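Long-range contact in putative ferredoxin (Rhodopseudomonas palustris, PDB 4ID8), which binds a [3Fe-4S] cluster and probably works as an electron-transfer ferredoxin associated with the cytochrome P450 CYP194A4: residues T6-Q11 and A36-D41. Numbering follows the deposited sequence.
Sequences TIHVDQ and AHEKGD. With F3S (Fe3-s4 cluster), chain B.
The carboxylate of Glu38 spans two residues of the facing strand, gripping one with each oxygen. OE2 takes the hydrogen of His8 ND1 on its syn lone pair, 2.8 Å between the two atoms. The oxygen lies in the imidazole plane at the ring edge, yet carboxylate and ring stand almost perpendicular, their planes 88° apart. OE1 accepts the backbone amide of Val9, N to OE1 2.9 Å, from the syn side but well out of the carboxylate plane. Glu38 CG sits between its backbone N and carbonyl carbon (chi1 55°), and the chain bends again at chi2, which folds it over Ile7 O and brings the carboxylate beside His8 CA. A leucine here would probably leave both His8 ND1 and the Val9 amide without their acceptor.

The second polar link comes from Gln11, whose NE2 reaches Ala36 O at 2.7 Å in a nearly straight bond, with that oxygen in the amide plane. A longer bond from the same nitrogen to Val9 O approaches from above the carbonyl plane. One water bridges Val9 O and Gln11 NE2; another binds His37 ND1.

These links join two small antiparallel sheets of the ferredoxin fold, each of two strands: 6-9 beside 64-67, and 36-38 beside 28-30. The two strands of the contact run roughly antiparallel, their axes 5.5 Å apart at closest, and side chains tie them together here.

Apolar contact is concentrated at the cluster end. Val9 CG2 meets Ala36 CB at 4.3 Å, while Val9 CG1, anti to its own backbone N (chi1 -177°), packs against Ala36 O and comes within 3.8 Å of cluster sulfur S3. Ala36 CB approaches sulfur S1 at 3.7 Å, next to the cluster-binding Cys20.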
ATOM      1  N   THR A   6       0.478  -9.989   3.209  1.00 23.96           N
ATOM      2  CA  THR A   6       0.619  -9.369   1.854  1.00 23.82           C
ATOM      3  C   THR A   6      -0.272  -8.123   1.721  1.00 24.69           C
ATOM      4  O   THR A   6      -1.275  -7.984   2.446  1.00 25.08           O
ATOM      5  CB  THR A   6       0.392 -10.360   0.658  1.00 23.23           C
ATOM      6  OG1 THR A   6      -1.001 -10.560   0.403  1.00 23.79           O
ATOM      7  CG2 THR A   6       1.025 -11.696   0.904  1.00 22.83           C
ATOM      8  N   ILE A   7       0.117  -7.221   0.811  1.00 25.31           N
ATOM      9  CA  ILE A   7      -0.586  -5.965   0.548  1.00 25.13           C
ATOM     10  C   ILE A   7      -1.223  -5.996  -0.810  1.00 24.16           C
ATOM     11  O   ILE A   7      -0.630  -6.512  -1.731  1.00 24.49           O
ATOM     12  CB  ILE A   7       0.378  -4.831   0.358  1.00 25.83           C
ATOM     13  CG1 ILE A   7       1.229  -4.577   1.564  1.00 27.43           C
ATOM     14  CG2 ILE A   7      -0.400  -3.574   0.118  1.00 27.46           C
ATOM     15  CD1 ILE A   7       0.513  -3.659   2.558  1.00 28.54           C
ATOM     16  N   HIS A   8      -2.403  -5.415  -0.945  1.00 22.89           N
ATOM     17  CA  HIS A   8      -2.985  -5.164  -2.262  1.00 22.70           C
ATOM     18  C   HIS A   8      -3.600  -3.779  -2.335  1.00 21.74           C
ATOM     19  O   HIS A   8      -4.298  -3.361  -1.432  1.00 22.66           O
ATOM     20  CB  HIS A   8      -4.033  -6.244  -2.553  1.00 22.57           C
ATOM     21  CG  HIS A   8      -4.880  -5.990  -3.761  1.00 21.34           C
ATOM     22  ND1 HIS A   8      -4.362  -5.923  -5.040  1.00 19.88           N
ATOM     23  CD2 HIS A   8      -6.221  -5.840  -3.885  1.00 20.41           C
ATOM     24  CE1 HIS A   8      -5.353  -5.685  -5.893  1.00 22.12           C
ATOM     25  NE2 HIS A   8      -6.489  -5.623  -5.214  1.00 21.58           N
ATOM     26  N   VAL A   9      -3.385  -3.060  -3.424  1.00 21.90           N
ATOM     27  CA  VAL A   9      -4.154  -1.823  -3.650  1.00 20.05           C
ATOM     28  C   VAL A   9      -5.234  -2.067  -4.643  1.00 21.26           C
ATOM     29  O   VAL A   9      -4.972  -2.513  -5.752  1.00 23.32           O
ATOM     30  CB  VAL A   9      -3.256  -0.717  -4.224  1.00 20.07           C
ATOM     31  CG1 VAL A   9      -4.041   0.578  -4.397  1.00 16.77           C
ATOM     32  CG2 VAL A   9      -2.010  -0.536  -3.360  1.00 16.22           C
ATOM     33  N   ASP A  10      -6.463  -1.757  -4.303  1.00 22.34           N
ATOM     34  CA  ASP A  10      -7.561  -1.903  -5.265  1.00 23.12           C
ATOM     35  C   ASP A  10      -7.538  -0.720  -6.222  1.00 24.11           C
ATOM     36  O   ASP A  10      -7.701   0.421  -5.817  1.00 23.79           O
ATOM     37  CB  ASP A  10      -8.872  -1.942  -4.490  1.00 23.34           C
ATOM     38  CG  ASP A  10     -10.112  -2.129  -5.373  1.00 26.12           C
ATOM     39  OD1 ASP A  10     -11.097  -2.672  -4.836  1.00 29.33           O
ATOM     40  OD2 ASP A  10     -10.150  -1.724  -6.555  1.00 26.69           O
ATOM     41  N   GLN A  11      -7.351  -0.988  -7.497  1.00 25.53           N
ATOM     42  CA  GLN A  11      -7.170   0.062  -8.448  1.00 27.42           C
ATOM     43  C   GLN A  11      -8.410   0.910  -8.625  1.00 29.23           C
ATOM     44  O   GLN A  11      -8.322   2.105  -8.924  1.00 28.50           O
ATOM     45  CB  GLN A  11      -6.735  -0.531  -9.773  1.00 27.97           C
ATOM     46  CG  GLN A  11      -5.316  -1.097  -9.758  1.00 30.12           C
ATOM     47  CD  GLN A  11      -4.312  -0.126  -9.144  1.00 33.92           C
ATOM     48  OE1 GLN A  11      -4.026   0.932  -9.685  1.00 36.76           O
ATOM     49  NE2 GLN A  11      -3.775  -0.492  -7.999  1.00 36.56           N
ATOM     50  N   ALA A  36      -1.328   3.771  -6.972  1.00 20.03           N
ATOM     51  CA  ALA A  36      -0.426   2.905  -6.254  1.00 20.73           C
ATOM     52  C   ALA A  36      -0.685   1.416  -6.553  1.00 21.27           C
ATOM     53  O   ALA A  36      -1.802   1.001  -6.898  1.00 21.48           O
ATOM     54  CB  ALA A  36      -0.482   3.183  -4.785  1.00 20.05           C
ATOM     55  N   HIS A  37       0.371   0.620  -6.429  1.00 21.46           N
ATOM     56  CA  HIS A  37       0.248  -0.818  -6.501  1.00 23.23           C
ATOM     57  C   HIS A  37       1.330  -1.469  -5.625  1.00 23.39           C
ATOM     58  O   HIS A  37       2.406  -0.878  -5.437  1.00 23.84           O
ATOM     59  CB  HIS A  37       0.278  -1.320  -7.966  1.00 22.68           C
ATOM     60  CG  HIS A  37       1.457  -0.850  -8.734  1.00 27.20           C
ATOM     61  ND1 HIS A  37       1.389   0.191  -9.639  1.00 29.93           N
ATOM     62  CD2 HIS A  37       2.756  -1.272  -8.735  1.00 32.14           C
ATOM     63  CE1 HIS A  37       2.599   0.390 -10.164  1.00 35.03           C
ATOM     64  NE2 HIS A  37       3.445  -0.488  -9.639  1.00 32.07           N
ATOM     65  N   GLU A  38       1.037  -2.662  -5.078  1.00 23.88           N
ATOM     66  CA  GLU A  38       2.029  -3.447  -4.345  1.00 24.94           C
ATOM     67  C   GLU A  38       3.251  -3.796  -5.194  1.00 26.55           C
ATOM     68  O   GLU A  38       3.181  -3.954  -6.367  1.00 25.39           O
ATOM     69  CB  GLU A  38       1.431  -4.710  -3.746  1.00 23.64           C
ATOM     70  CG  GLU A  38       0.740  -5.603  -4.755  1.00 21.58           C
ATOM     71  CD  GLU A  38      -0.715  -5.208  -4.951  1.00 20.95           C
ATOM     72  OE1 GLU A  38      -0.997  -3.986  -4.837  1.00 19.77           O
ATOM     73  OE2 GLU A  38      -1.573  -6.101  -5.224  1.00 18.48           O
ATOM     74  N   LYS A  39       4.380  -3.973  -4.540  1.00 29.75           N
ATOM     75  CA  LYS A  39       5.700  -3.841  -5.155  1.00 31.93           C
ATOM     76  C   LYS A  39       6.365  -5.206  -5.016  1.00 34.51           C
ATOM     77  O   LYS A  39       6.197  -5.881  -4.008  1.00 34.88           O
ATOM     78  CB  LYS A  39       6.420  -2.739  -4.368  1.00 31.55           C
ATOM     79  CG  LYS A  39       7.772  -2.257  -4.781  1.00 33.25           C
ATOM     80  CD  LYS A  39       8.300  -1.306  -3.730  1.00 32.81           C
ATOM     81  CE  LYS A  39       9.434  -0.427  -4.209  1.00 37.78           C
ATOM     82  NZ  LYS A  39      10.807  -0.774  -3.644  1.00 42.25           N
ATOM     83  N   GLY A  40       7.045  -5.660  -6.073  1.00 37.60           N
ATOM     84  CA  GLY A  40       7.754  -6.944  -6.056  1.00 38.51           C
ATOM     85  C   GLY A  40       6.949  -8.110  -5.506  1.00 39.40           C
ATOM     86  O   GLY A  40       6.005  -8.594  -6.151  1.00 40.01           O
ATOM     87  N   ASP A  41       7.350  -8.552  -4.315  1.00 38.51           N
ATOM     88  CA  ASP A  41       6.642  -9.552  -3.534  1.00 38.21           C
ATOM     89  C   ASP A  41       5.156  -9.373  -3.190  1.00 37.01           C
ATOM     90  O   ASP A  41       4.379 -10.330  -3.174  1.00 35.87           O
ATOM     91  CB  ASP A  41       7.353  -9.654  -2.190  1.00 38.86           C
ATOM     92  CG  ASP A  41       7.993 -10.920  -2.050  1.00 39.94           C
ATOM     93  OD1 ASP A  41       7.757 -11.727  -2.957  1.00 44.19           O
ATOM     94  OD2 ASP A  41       8.710 -11.124  -1.086  1.00 43.22           O
TER
HETATM   95 FE1  F3S B 101      -4.052   5.360  -3.638  1.00 23.42          FE
HETATM   96 FE3  F3S B 101      -2.178   5.179  -1.894  1.00 21.93          FE
HETATM   97 FE4  F3S B 101      -4.605   5.349  -1.126  1.00 25.64          FE
HETATM   98  S1  F3S B 101      -2.086   6.373  -3.756  1.00 22.70           S
HETATM   99  S2  F3S B 101      -5.602   6.645  -2.707  1.00 29.50           S
HETATM  100  S3  F3S B 101      -3.711   3.720  -2.229  1.00 24.69           S
HETATM  101  S4  F3S B 101      -2.933   6.490  -0.245  1.00 26.67           S
HETATM  102  O   HOH W   1      -3.138  -3.465  -7.502  1.00 31.46           O
HETATM  103  O   HOH W   2      -1.020   0.116 -10.775  1.00 44.88           O